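Local coordinates for Mll7089 protein (Mesorhizobium loti, PDB 2OZ8) that is of unknown function but belongs to the enolase superfamily, resembles mandelate racemase, and may be a magnesium-dependent hydro-lyase, at residues Q14-R19 with G370-N375; S138-H143 with E317-N322; G48-L53 with L100-A105; I21-V26 with D196-W201. All blocks are in the same frame, centred on the assembly; numbering follows the deposited sequence. Where two conformers were deposited one is given.

Contact 1 of 4, residues Q14-R19 with G370-N375; sequences QFARDR and GAAPEN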
loop_
_atom_site.group_PDB
_atom_site.type_symbol
_atom_site.label_atom_id
_atom_site.label_comp_id
_atom_site.label_asym_id
_atom_site.label_seq_id
_atom_site.Cartn_x
_atom_site.Cartn_y
_atom_site.Cartn_z
ATOM N N GLN A 14 16.942 -42.547 24.244
ATOM C CA GLN A 14 18.055 -41.973 23.497
ATOM C C GLN A 14 18.659 -43.177 22.763
ATOM O O GLN A 14 19.285 -44.023 23.387
ATOM C CB GLN A 14 19.078 -41.299 24.410
ATOM C CG GLN A 14 20.300 -40.694 23.650
ATOM C CD GLN A 14 21.421 -40.142 24.573
ATOM O OE1 GLN A 14 21.295 -40.081 25.796
ATOM N NE2 GLN A 14 22.510 -39.760 23.975
ATOM N N PHE A 15 18.428 -43.263 21.455
ATOM C CA PHE A 15 18.842 -44.423 20.668
ATOM C C PHE A 15 19.333 -44.091 19.264
ATOM O O PHE A 15 18.991 -43.055 18.721
ATOM C CB PHE A 15 17.724 -45.447 20.606
ATOM C CG PHE A 15 16.395 -44.918 20.066
ATOM C CD1 PHE A 15 16.026 -45.138 18.720
ATOM C CD2 PHE A 15 15.469 -44.277 20.915
ATOM C CE1 PHE A 15 14.739 -44.760 18.222
ATOM C CE2 PHE A 15 14.199 -43.848 20.438
ATOM C CZ PHE A 15 13.838 -44.100 19.073
ATOM N N ALA A 16 20.135 -44.995 18.696
ATOM C CA ALA A 16 20.643 -44.892 17.320
ATOM C C ALA A 16 19.526 -45.113 16.323
ATOM O O ALA A 16 18.582 -45.895 16.580
ATOM C CB ALA A 16 21.781 -45.908 17.064
ATOM N N ARG A 17 19.638 -44.406 15.194
ATOM C CA ARG A 17 18.744 -44.598 14.051
ATOM C C ARG A 17 19.260 -45.728 13.176
ATOM O O ARG A 17 20.425 -46.087 13.257
ATOM C CB ARG A 17 18.644 -43.311 13.224
ATOM C CG ARG A 17 17.804 -42.239 13.894
ATOM C CD ARG A 17 17.825 -40.940 13.079
ATOM N NE ARG A 17 17.161 -39.852 13.791
ATOM C CZ ARG A 17 15.875 -39.552 13.659
ATOM N NH1 ARG A 17 15.083 -40.259 12.852
ATOM N NH2 ARG A 17 15.372 -38.540 14.345
ATOM N N ASP A 18 18.382 -46.259 12.333
ATOM C CA ASP A 18 18.758 -47.243 11.324
ATOM C C ASP A 18 19.442 -46.680 10.057
ATOM O O ASP A 18 20.049 -47.435 9.311
ATOM C CB ASP A 18 17.557 -48.129 10.961
ATOM C CG ASP A 18 16.425 -47.371 10.263
ATOM O OD1 ASP A 18 16.161 -46.148 10.546
ATOM O OD2 ASP A 18 15.782 -48.044 9.405
ATOM N N ARG A 19 19.362 -45.369 9.840
ATOM C CA ARG A 19 20.003 -44.691 8.714
ATOM C C ARG A 19 20.276 -43.264 9.158
ATOM O O ARG A 19 19.654 -42.786 10.113
ATOM C CB ARG A 19 19.057 -44.663 7.503
ATOM C CG ARG A 19 17.912 -43.665 7.620
ATOM C CD ARG A 19 16.892 -43.730 6.480
ATOM N NE ARG A 19 15.548 -43.913 7.038
ATOM C CZ ARG A 19 14.504 -43.109 6.933
ATOM N NH1 ARG A 19 14.479 -42.003 6.223
ATOM N NH2 ARG A 19 13.414 -43.493 7.523
ATOM N N GLY A 370 24.668 -48.215 21.467
ATOM C CA GLY A 370 24.349 -49.557 21.041
ATOM C C GLY A 370 23.610 -49.642 19.717
ATOM O O GLY A 370 23.393 -48.641 19.024
ATOM N N ALA A 371 23.215 -50.862 19.369
ATOM C CA ALA A 371 22.498 -51.137 18.126
ATOM C C ALA A 371 21.212 -50.286 18.037
ATOM O O ALA A 371 20.598 -49.997 19.048
ATOM C CB ALA A 371 22.172 -52.617 18.052
ATOM N N ALA A 372 20.818 -49.901 16.822
ATOM C CA ALA A 372 19.536 -49.209 16.573
ATOM C C ALA A 372 18.425 -50.169 16.862
ATOM O O ALA A 372 18.588 -51.328 16.602
ATOM C CB ALA A 372 19.461 -48.791 15.144
ATOM N N PRO A 373 17.296 -49.714 17.448
ATOM C CA PRO A 373 16.108 -50.595 17.364
ATOM C C PRO A 373 15.845 -51.009 15.922
ATOM O O PRO A 373 16.064 -50.215 14.994
ATOM C CB PRO A 373 14.979 -49.718 17.865
ATOM C CG PRO A 373 15.612 -48.661 18.639
ATOM C CD PRO A 373 17.035 -48.490 18.232
ATOM N N GLU A 374 15.394 -52.240 15.718
ATOM C CA GLU A 374 15.136 -52.739 14.351
ATOM C C GLU A 374 13.983 -51.931 13.718
ATOM O O GLU A 374 13.139 -51.404 14.427
ATOM C CB GLU A 374 14.886 -54.275 14.340
ATOM C CG GLU A 374 16.203 -55.090 14.538
ATOM C CD GLU A 374 16.036 -56.651 14.700
ATOM O OE1 GLU A 374 17.074 -57.325 15.000
ATOM O OE2 GLU A 374 14.909 -57.196 14.510
ATOM N N ASN A 375 13.988 -51.809 12.397
ATOM C CA ASN A 375 12.996 -51.021 11.680
ATOM C C ASN A 375 12.247 -51.832 10.625
ATOM O O ASN A 375 12.630 -51.857 9.446
ATOM C CB ASN A 375 13.591 -49.748 11.062
ATOM C CG ASN A 375 12.493 -48.770 10.572
ATOM O OD1 ASN A 375 11.291 -49.047 10.700
ATOM N ND2 ASN A 375 12.908 -47.638 9.997
HETATM O O HOH W 1 20.463 -47.709 20.202
#
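Pro373 meets the Phe15 ring obliquely, its CD and CG both 3.5 Å from Phe15 CD1. The two side chains cross at about a right angle. His325 packs edge-to-face with the same ring. The second flat pair is the Asp18 carboxylate and the Asn375 amide, whose planes are 60° apart. Asn375 ND2 donates to Asp18 OD2 over 3.0 Å, with an N-H...O angle of 150°. The bond lies close to the amide plane but comes down on OD2 from above the carboxylate plane. With a chi1 of 66°, Asp18 CG lies between the backbone N and the carbonyl carbon, and the carboxylate faces Asn375. ND2 also bonds to Phe320 O, so both of these acceptors hold the amide. With an alanine here in place of Asp18, the Asn375 amide would probably lose its carboxylate partner across the contact and be left with the Phe320 carbonyl alone of the two acceptors.

Between these pairs the packing is small and close. Ala372 CB sits 3.3 Å from Ala16 O and 3.4 Å from Arg17 O. A water accepts from Ala16 N (3.1 Å) and lies 2.6 Å from Ala371 O, so it can link the two backbones. Asn322 ND2 links the two segments as well, through Ala16 O and Pro373 O. The C-terminal tail thus returns to strand 5-17 of the N-terminal domain. Such a return past the barrel to the capping domain is characteristic of the enolase superfamily.

Contact 2 of 4, residues S138-H143 with E317-N322; sequences SGLDFH and EYSFQN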
loop_
_atom_site.group_PDB
_atom_site.type_symbol
_atom_site.label_atom_id
_atom_site.label_comp_id
_atom_site.label_asym_id
_atom_site.label_seq_id
_atom_site.Cartn_x
_atom_site.Cartn_y
_atom_site.Cartn_z
ATOM N N SER A 138 8.660 -39.883 2.500
ATOM C CA SER A 138 9.614 -38.822 2.674
ATOM C C SER A 138 10.918 -39.385 3.211
ATOM O O SER A 138 10.974 -39.966 4.276
ATOM C CB SER A 138 9.015 -37.803 3.617
ATOM O OG SER A 138 9.922 -36.797 3.936
ATOM N N GLY A 139 11.979 -39.192 2.468
ATOM C CA GLY A 139 13.214 -39.907 2.694
ATOM C C GLY A 139 14.126 -39.279 3.711
ATOM O O GLY A 139 14.879 -40.000 4.344
ATOM N N LEU A 140 14.040 -37.954 3.905
ATOM C CA LEU A 140 14.973 -37.216 4.810
ATOM C C LEU A 140 16.395 -37.619 4.395
ATOM O O LEU A 140 17.267 -37.924 5.220
ATOM C CB LEU A 140 14.670 -37.527 6.305
ATOM C CG LEU A 140 13.191 -37.472 6.769
ATOM C CD1 LEU A 140 12.994 -37.861 8.238
ATOM C CD2 LEU A 140 12.512 -36.081 6.514
ATOM N N ASP A 141 16.581 -37.626 3.074
ATOM C CA ASP A 141 17.589 -38.454 2.367
ATOM C C ASP A 141 18.766 -37.682 1.925
ATOM O O ASP A 141 19.484 -38.170 1.106
ATOM C CB ASP A 141 16.995 -39.022 1.071
ATOM C CG ASP A 141 16.449 -37.895 0.146
ATOM O OD1 ASP A 141 15.318 -37.474 0.423
ATOM O OD2 ASP A 141 17.164 -37.401 -0.780
ATOM N N PHE A 142 18.973 -36.485 2.417
ATOM C CA PHE A 142 20.046 -35.668 1.892
ATOM C C PHE A 142 21.421 -36.313 2.085
ATOM O O PHE A 142 22.345 -36.086 1.309
ATOM C CB PHE A 142 20.021 -34.295 2.567
ATOM C CG PHE A 142 20.894 -33.281 1.911
ATOM C CD1 PHE A 142 20.436 -32.580 0.760
ATOM C CD2 PHE A 142 22.173 -33.037 2.402
ATOM C CE1 PHE A 142 21.237 -31.615 0.115
ATOM C CE2 PHE A 142 23.006 -32.071 1.786
ATOM C CZ PHE A 142 22.549 -31.364 0.620
ATOM N N HIS A 143 21.570 -37.123 3.127
ATOM C CA HIS A 143 22.893 -37.639 3.475
ATOM C C HIS A 143 23.048 -39.077 3.055
ATOM O O HIS A 143 24.151 -39.627 3.094
ATOM C CB HIS A 143 23.148 -37.458 4.955
ATOM C CG HIS A 143 23.276 -36.029 5.341
ATOM N ND1 HIS A 143 24.308 -35.237 4.896
ATOM C CD2 HIS A 143 22.490 -35.232 6.097
ATOM C CE1 HIS A 143 24.159 -34.012 5.366
ATOM N NE2 HIS A 143 23.065 -33.984 6.102
ATOM N N GLU A 317 2.846 -36.436 5.953
ATOM C CA GLU A 317 4.202 -36.906 5.751
ATOM C C GLU A 317 4.519 -38.177 6.544
ATOM O O GLU A 317 4.269 -38.239 7.764
ATOM C CB GLU A 317 5.198 -35.796 6.135
ATOM C CG GLU A 317 6.649 -36.126 5.783
ATOM C CD GLU A 317 7.589 -35.029 6.059
ATOM O OE1 GLU A 317 7.183 -34.096 6.770
ATOM O OE2 GLU A 317 8.740 -35.080 5.593
ATOM N N TYR A 318 5.116 -39.166 5.877
ATOM C CA TYR A 318 5.659 -40.349 6.589
ATOM C C TYR A 318 7.121 -40.639 6.183
ATOM O O TYR A 318 7.430 -40.687 4.999
ATOM C CB TYR A 318 4.771 -41.598 6.408
ATOM C CG TYR A 318 5.321 -42.767 7.192
ATOM C CD1 TYR A 318 5.215 -42.815 8.586
ATOM C CD2 TYR A 318 6.033 -43.778 6.544
ATOM C CE1 TYR A 318 5.799 -43.846 9.317
ATOM C CE2 TYR A 318 6.633 -44.829 7.259
ATOM C CZ TYR A 318 6.492 -44.855 8.628
ATOM O OH TYR A 318 7.072 -45.872 9.289
ATOM N N SER A 319 7.994 -40.860 7.160
ATOM C CA SER A 319 9.441 -40.839 6.921
ATOM C C SER A 319 10.185 -42.133 7.286
ATOM O O SER A 319 11.398 -42.165 7.338
ATOM C CB SER A 319 10.067 -39.656 7.633
ATOM O OG SER A 319 9.679 -38.432 7.014
ATOM N N PHE A 320 9.426 -43.199 7.542
ATOM C CA PHE A 320 10.009 -44.502 7.804
ATOM C C PHE A 320 10.990 -44.504 8.972
ATOM O O PHE A 320 11.918 -45.284 8.965
ATOM C CB PHE A 320 10.654 -45.084 6.516
ATOM C CG PHE A 320 9.692 -45.176 5.385
ATOM C CD1 PHE A 320 8.944 -46.313 5.201
ATOM C CD2 PHE A 320 9.503 -44.085 4.505
ATOM C CE1 PHE A 320 8.041 -46.399 4.187
ATOM C CE2 PHE A 320 8.572 -44.165 3.468
ATOM C CZ PHE A 320 7.834 -45.312 3.328
ATOM N N GLN A 321 10.771 -43.671 9.981
ATOM C CA GLN A 321 11.678 -43.673 11.153
ATOM C C GLN A 321 11.536 -44.967 12.041
ATOM O O GLN A 321 10.481 -45.623 12.037
ATOM C CB GLN A 321 11.513 -42.380 11.942
ATOM C CG GLN A 321 12.047 -41.157 11.183
ATOM C CD GLN A 321 11.572 -39.849 11.754
ATOM O OE1 GLN A 321 12.385 -39.014 12.155
ATOM N NE2 GLN A 321 10.235 -39.652 11.797
ATOM N N ASN A 322 12.607 -45.375 12.724
ATOM C CA ASN A 322 12.550 -46.602 13.543
ATOM C C ASN A 322 11.993 -46.255 14.918
ATOM O O ASN A 322 12.746 -46.164 15.874
ATOM C CB ASN A 322 13.907 -47.292 13.671
ATOM C CG ASN A 322 14.946 -46.425 14.391
ATOM O OD1 ASN A 322 14.914 -45.194 14.273
ATOM N ND2 ASN A 322 15.882 -47.063 15.135
#
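Ser138 and Glu317 reach each other through their first torsions. The Ser138 hydroxyl points opposite its backbone N (chi1 175°), and the Glu317 chain leaves the same way (chi1 -172°) and then runs extended. Ser138 OG donates to Glu317 OE2 over 2.7 Å, and OE2 accepts with its anti lone pair. Beside this bond the backbones are tied: Ser138 N donates to Tyr318 O at 2.9 Å. Ser319 CA lies 3.2 Å from Ser138 O in a CA-H...O contact. The same oxygen sits at the edge of the Phe320 ring, near its plane.

Leu140 packs against these polar groups. Its CD1 meets Ser319 CB at 3.5 Å, and its CD2 lies 4.0 Å from Glu317 OE2. The Ser319 hydroxyl bonds to Asn297 OD1. Within 317-322, Phe320 N lies over one face of the Tyr318 ring, toward the rim.

Strands 132-138 and 313-318 are parallel neighbours in the barrel, and this pairing closes it where the last strand meets the first. Glu317 OE2 also forms a salt bridge with Lys165, while Glu317 OE1 accepts from Asn297 N. Both carboxylate oxygens are therefore engaged inside the protein. OE2 is held by Lys165 and Ser138 and OE1 by Asn297, and together they limit how the carboxylate can turn.

Contact 3 of 4, residues G48-L53 with L100-A105; sequences GFIQTL and LPFHEA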
loop_
_atom_site.group_PDB
_atom_site.type_symbol
_atom_site.label_atom_id
_atom_site.label_comp_id
_atom_site.label_asym_id
_atom_site.label_seq_id
_atom_site.Cartn_x
_atom_site.Cartn_y
_atom_site.Cartn_z
ATOM N N GLY A 48 2.041 -37.966 25.090
ATOM C CA GLY A 48 2.705 -37.270 23.996
ATOM C C GLY A 48 4.216 -37.313 24.133
ATOM O O GLY A 48 4.723 -37.788 25.139
ATOM N N PHE A 49 4.915 -36.762 23.137
ATOM C CA PHE A 49 6.356 -36.907 22.917
ATOM C C PHE A 49 7.159 -35.646 22.878
ATOM O O PHE A 49 6.857 -34.721 22.118
ATOM C CB PHE A 49 6.589 -37.703 21.635
ATOM C CG PHE A 49 6.029 -39.100 21.723
ATOM C CD1 PHE A 49 6.695 -40.078 22.436
ATOM C CD2 PHE A 49 4.811 -39.406 21.167
ATOM C CE1 PHE A 49 6.151 -41.347 22.540
ATOM C CE2 PHE A 49 4.270 -40.693 21.270
ATOM C CZ PHE A 49 4.913 -41.638 21.929
ATOM N N ILE A 50 8.224 -35.633 23.679
ATOM C CA ILE A 50 9.075 -34.469 23.805
ATOM C C ILE A 50 10.300 -34.832 23.016
ATOM O O ILE A 50 11.100 -35.613 23.454
ATOM C CB ILE A 50 9.417 -34.196 25.300
ATOM C CG1 ILE A 50 8.151 -33.970 26.113
ATOM C CG2 ILE A 50 10.380 -33.068 25.445
ATOM C CD1 ILE A 50 8.323 -34.264 27.598
ATOM N N GLN A 51 10.427 -34.298 21.813
ATOM C CA GLN A 51 11.541 -34.656 20.985
ATOM C C GLN A 51 12.525 -33.496 20.873
ATOM O O GLN A 51 12.127 -32.365 20.736
ATOM C CB GLN A 51 11.048 -35.125 19.631
ATOM C CG GLN A 51 12.194 -35.705 18.783
ATOM C CD GLN A 51 11.770 -36.138 17.423
ATOM O OE1 GLN A 51 10.679 -35.787 16.958
ATOM N NE2 GLN A 51 12.656 -36.905 16.746
ATOM N N THR A 52 13.815 -33.766 21.026
ATOM C CA THR A 52 14.804 -32.750 20.670
ATOM C C THR A 52 15.532 -33.170 19.418
ATOM O O THR A 52 15.810 -34.346 19.198
ATOM C CB THR A 52 15.803 -32.355 21.777
ATOM O OG1 THR A 52 16.551 -33.493 22.219
ATOM C CG2 THR A 52 15.109 -31.655 22.964
ATOM N N LEU A 53 15.791 -32.177 18.577
ATOM C CA LEU A 53 16.273 -32.433 17.229
ATOM C C LEU A 53 17.774 -32.250 17.058
ATOM O O LEU A 53 18.376 -32.966 16.278
ATOM C CB LEU A 53 15.469 -31.623 16.199
ATOM C CG LEU A 53 13.955 -31.922 16.103
ATOM C CD1 LEU A 53 13.285 -30.931 15.134
ATOM C CD2 LEU A 53 13.637 -33.397 15.697
ATOM N N LEU A 100 12.614 -26.552 27.917
ATOM C CA LEU A 100 12.647 -27.750 27.092
ATOM C C LEU A 100 11.416 -27.695 26.212
ATOM O O LEU A 100 10.432 -27.073 26.591
ATOM C CB LEU A 100 12.599 -29.001 27.985
ATOM C CG LEU A 100 13.906 -29.431 28.690
ATOM C CD1 LEU A 100 13.634 -30.306 29.899
ATOM C CD2 LEU A 100 14.819 -30.157 27.720
ATOM N N PRO A 101 11.448 -28.340 25.031
ATOM C CA PRO A 101 10.256 -28.266 24.175
ATOM C C PRO A 101 9.027 -29.141 24.621
ATOM O O PRO A 101 8.829 -30.262 24.110
ATOM C CB PRO A 101 10.789 -28.700 22.809
ATOM C CG PRO A 101 11.936 -29.637 23.111
ATOM C CD PRO A 101 12.531 -29.129 24.409
ATOM N N PHE A 102 8.200 -28.581 25.510
ATOM C CA PHE A 102 6.989 -29.229 26.038
ATOM C C PHE A 102 5.651 -28.878 25.314
ATOM O O PHE A 102 4.612 -29.562 25.465
ATOM C CB PHE A 102 6.812 -28.832 27.518
ATOM C CG PHE A 102 7.919 -29.305 28.431
ATOM C CD1 PHE A 102 8.317 -30.636 28.453
ATOM C CD2 PHE A 102 8.526 -28.421 29.317
ATOM C CE1 PHE A 102 9.286 -31.072 29.331
ATOM C CE2 PHE A 102 9.494 -28.853 30.203
ATOM C CZ PHE A 102 9.887 -30.170 30.201
ATOM N N HIS A 103 5.668 -27.797 24.553
ATOM C CA HIS A 103 4.450 -27.266 23.974
ATOM C C HIS A 103 3.657 -28.341 23.169
ATOM O O HIS A 103 2.505 -28.611 23.507
ATOM C CB HIS A 103 4.784 -25.984 23.180
ATOM C CG HIS A 103 3.613 -25.337 22.547
ATOM N ND1 HIS A 103 2.690 -24.611 23.267
ATOM C CD2 HIS A 103 3.207 -25.292 21.254
ATOM C CE1 HIS A 103 1.764 -24.139 22.448
ATOM N NE2 HIS A 103 2.049 -24.545 21.220
ATOM N N GLU A 104 4.294 -28.978 22.181
ATOM C CA GLU A 104 3.632 -30.000 21.371
ATOM C C GLU A 104 3.126 -31.215 22.188
ATOM O O GLU A 104 1.958 -31.572 22.090
ATOM C CB GLU A 104 4.547 -30.445 20.213
ATOM C CG GLU A 104 4.031 -31.624 19.374
ATOM C CD GLU A 104 4.770 -31.775 18.019
ATOM O OE1 GLU A 104 5.726 -30.988 17.725
ATOM O OE2 GLU A 104 4.381 -32.697 17.232
ATOM N N ALA A 105 4.012 -31.812 22.987
ATOM C CA ALA A 105 3.745 -33.006 23.824
ATOM C C ALA A 105 2.548 -32.805 24.746
ATOM O O ALA A 105 1.663 -33.678 24.872
ATOM C CB ALA A 105 5.011 -33.358 24.668
#
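Ile50 is the main bump of strand 45-52, and each of its branches meets a different part of 100-105. CG1 packs on Ala105 CB at 3.5 Å. CD1 touches the edge of the Phe102 ring, 3.7 Å from Phe102 CD1 and near the ring plane. CG2 rests on the backbone, 3.5 Å from Pro101 O. The torsion that turns CG1 away from the carbonyl carbon (chi1 -59°) sends this branch toward the helix start, while CG2 faces the turn. An alanine in place of Ile50 would probably open a gap between the Phe102 edge, the Ala105 methyl and the Pro101 carbonyl.

Ala105 is the answering bump from the helix. Its methyl fits into the hollow between Phe49 O, 3.4 Å away, and the Ile50 side chain. Gly48 lets the strand come close here: a side chain at this position would run into Ala105 O. Farther along, Pro101 lies against the strand backbone, its CG 3.6 Å from Gln51 O. The Thr52 side chain crosses the proline ring at about a right angle, CG2 3.8 Å from Pro101 CG. Pro101 is the centre of an inverse gamma turn, and Leu100 CB covers one face of the Phe102 ring toward its rim.

No hydrogen bond joins the two segments, so they meet through apolar packing and close fit. Behind the contact, Ile50 and Ala105 both pack on Leu36 of strand 27-40, and Ile50 reaches Ile10 of strand 5-17. Phe102 meets Phe67 of helix 60-70 edge-to-face. The start of helix 103-118 is thus seated against the antiparallel sheet of the N-terminal domain.

Contact 4 of 4, residues I21-V26 with D196-W201; sequences IGDSQV and DPNEAW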
loop_
_atom_site.group_PDB
_atom_site.type_symbol
_atom_site.label_atom_id
_atom_site.label_comp_id
_atom_site.label_asym_id
_atom_site.label_seq_id
_atom_site.Cartn_x
_atom_site.Cartn_y
_atom_site.Cartn_z
ATOM N N ILE A 21 19.539 -39.457 8.819
ATOM C CA ILE A 21 18.503 -38.555 8.301
ATOM C C ILE A 21 19.029 -37.135 8.191
ATOM O O ILE A 21 19.961 -36.765 8.867
ATOM C CB ILE A 21 17.182 -38.519 9.135
ATOM C CG1 ILE A 21 17.390 -37.808 10.481
ATOM C CG2 ILE A 21 16.550 -39.885 9.195
ATOM C CD1 ILE A 21 16.128 -37.393 11.165
ATOM N N GLY A 22 18.433 -36.345 7.331
ATOM C CA GLY A 22 18.712 -34.927 7.350
ATOM C C GLY A 22 18.347 -34.216 6.081
ATOM O O GLY A 22 17.650 -34.752 5.209
ATOM N N ASP A 23 18.885 -33.011 5.971
ATOM C CA ASP A 23 18.525 -32.090 4.902
ATOM C C ASP A 23 19.709 -31.167 4.673
ATOM O O ASP A 23 20.784 -31.373 5.231
ATOM C CB ASP A 23 17.296 -31.293 5.312
ATOM C CG ASP A 23 17.502 -30.543 6.616
ATOM O OD1 ASP A 23 18.581 -29.927 6.814
ATOM O OD2 ASP A 23 16.602 -30.563 7.459
ATOM N N SER A 24 19.504 -30.125 3.882
ATOM C CA SER A 24 20.614 -29.327 3.412
ATOM C C SER A 24 21.318 -28.629 4.556
ATOM O O SER A 24 22.384 -28.125 4.376
ATOM C CB SER A 24 20.129 -28.309 2.372
ATOM O OG SER A 24 19.380 -27.286 2.983
ATOM N N GLN A 25 20.694 -28.599 5.721
ATOM C CA GLN A 25 21.159 -27.837 6.886
ATOM C C GLN A 25 21.654 -28.733 8.028
ATOM O O GLN A 25 22.471 -28.322 8.829
ATOM C CB GLN A 25 20.007 -27.009 7.475
ATOM C CG GLN A 25 19.822 -25.604 6.918
ATOM C CD GLN A 25 18.928 -24.738 7.823
ATOM O OE1 GLN A 25 17.715 -24.544 7.566
ATOM N NE2 GLN A 25 19.521 -24.219 8.885
ATOM N N VAL A 26 21.123 -29.958 8.106
ATOM C CA VAL A 26 21.183 -30.756 9.324
ATOM C C VAL A 26 21.388 -32.256 9.049
ATOM O O VAL A 26 20.943 -32.784 8.014
ATOM C CB VAL A 26 19.852 -30.473 10.126
ATOM C CG1 VAL A 26 19.295 -31.684 10.806
ATOM C CG2 VAL A 26 20.004 -29.271 11.081
ATOM N N ASP A 196 12.293 -30.512 -1.204
ATOM C CA ASP A 196 12.465 -29.741 0.016
ATOM C C ASP A 196 13.914 -29.285 0.152
ATOM O O ASP A 196 14.741 -30.035 0.629
ATOM C CB ASP A 196 12.130 -30.621 1.197
ATOM C CG ASP A 196 12.082 -29.849 2.513
ATOM O OD1 ASP A 196 12.536 -28.675 2.599
ATOM O OD2 ASP A 196 11.608 -30.445 3.491
ATOM N N PRO A 197 14.231 -28.059 -0.287
ATOM C CA PRO A 197 15.559 -27.447 -0.154
ATOM C C PRO A 197 15.901 -26.977 1.263
ATOM O O PRO A 197 17.049 -26.630 1.527
ATOM C CB PRO A 197 15.443 -26.178 -1.024
ATOM C CG PRO A 197 14.210 -26.415 -1.903
ATOM C CD PRO A 197 13.292 -27.167 -1.001
ATOM N N ASN A 198 14.913 -26.897 2.150
ATOM C CA ASN A 198 15.136 -26.431 3.506
ATOM C C ASN A 198 15.935 -25.150 3.607
ATOM O O ASN A 198 16.937 -25.073 4.353
ATOM C CB ASN A 198 15.788 -27.502 4.332
ATOM C CG ASN A 198 15.096 -27.686 5.628
ATOM O OD1 ASN A 198 15.301 -26.923 6.584
ATOM N ND2 ASN A 198 14.188 -28.694 5.667
ATOM N N GLU A 199 15.470 -24.151 2.856
ATOM C CA GLU A 199 15.963 -22.776 2.884
ATOM C C GLU A 199 17.337 -22.602 2.240
ATOM O O GLU A 199 17.976 -21.561 2.398
ATOM C CB GLU A 199 15.958 -22.167 4.316
ATOM C CG GLU A 199 14.660 -22.222 5.128
ATOM C CD GLU A 199 14.687 -21.340 6.460
ATOM O OE1 GLU A 199 15.556 -21.460 7.321
ATOM O OE2 GLU A 199 13.812 -20.505 6.699
ATOM N N ALA A 200 17.818 -23.624 1.539
ATOM C CA ALA A 200 19.123 -23.553 0.898
ATOM C C ALA A 200 19.199 -22.480 -0.171
ATOM O O ALA A 200 20.287 -22.029 -0.527
ATOM C CB ALA A 200 19.526 -24.928 0.300
ATOM N N TRP A 201 18.067 -22.065 -0.708
ATOM C CA TRP A 201 18.097 -21.164 -1.885
ATOM C C TRP A 201 17.731 -19.725 -1.522
ATOM O O TRP A 201 17.101 -19.493 -0.515
ATOM C CB TRP A 201 17.195 -21.701 -2.975
ATOM C CG TRP A 201 17.569 -23.063 -3.460
ATOM C CD1 TRP A 201 18.799 -23.634 -3.420
ATOM C CD2 TRP A 201 16.714 -23.995 -4.140
ATOM N NE1 TRP A 201 18.775 -24.879 -4.021
ATOM C CE2 TRP A 201 17.505 -25.138 -4.456
ATOM C CE3 TRP A 201 15.373 -23.972 -4.523
ATOM C CZ2 TRP A 201 16.999 -26.256 -5.150
ATOM C CZ3 TRP A 201 14.855 -25.102 -5.222
ATOM C CH2 TRP A 201 15.682 -26.229 -5.528
HETATM O O HOH W 2 17.003 -30.188 2.162
#
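Ser24 sits on the tight turn between strands 20-22 and 27-40 of the N-terminal capping domain, and touches the turn that follows barrel strand 192-196. In the enolase superfamily, capping-domain loops close over this end of the barrel, where the active site lies. A sulfate ion, probably from the crystallisation liquor, lies about 6 Å from the Ser24 side chain.

Ser24 OG donates to Pro197 O over 2.8 Å. Its chi1 of 72° puts OG between its own backbone N and carbonyl carbon, facing the barrel turn. Pro197 O also accepts from Ala200 N, the bond that closes the type I' turn from Pro197 to Ala200. The two donors come from opposite faces of the carbonyl plane. Ala200 CB packs 3.6 Å from Ser24 OG. A water adds a backbone link, accepting from Ser24 N (3.0 Å) and donating to Asp196 O (2.7 Å).

Alongside, the Asp23 carboxylate and the Asn198 amide stack with their planes 23° apart, Asp23 OD2 lying 3.5 Å from Asn198 ND2. The other oxygen, Asp23 OD1, accepts from Gln25 N at 2.7 Å through its anti lone pair, which makes an Asx turn. Asn198 OD1 is bonded to Tyr252 OH, and Glu199 OE2 forms a salt bridge with Arg229. Arg91 of the second subunit bonds to Glu199 O.

The contact is almost wholly polar. The Ser24 bond, the water bridge and the stacked pair join the cap to the barrel. Pro197 O serves both the joint and its own turn, and the Asx turn keeps the cap loop in shape.

How the contacts relate
Contacts 2 and 3 are buried, whereas contacts 1 and 4 lie nearer the surface and are partly exposed. Contacts 1, 3 and 4 all reach the antiparallel sheet of the capping domain. Contact 2 lies in the barrel. Their chemistry follows their place. Contact 3 is apolar and has no hydrogen bond between its segments. Contact 2 combines strand pairing with a held carboxylate. Contacts 1 and 4 each use one side-chain hydrogen bond and a water lying between the backbones. Contact 4 alone also involves a second subunit. Contacts 2 and 4 cross along the chain and touch, with Gly22 N 2.9 Å from Leu140 O. Contacts 2, 3 and 4 are all nested in the long loop that contact 1 closes.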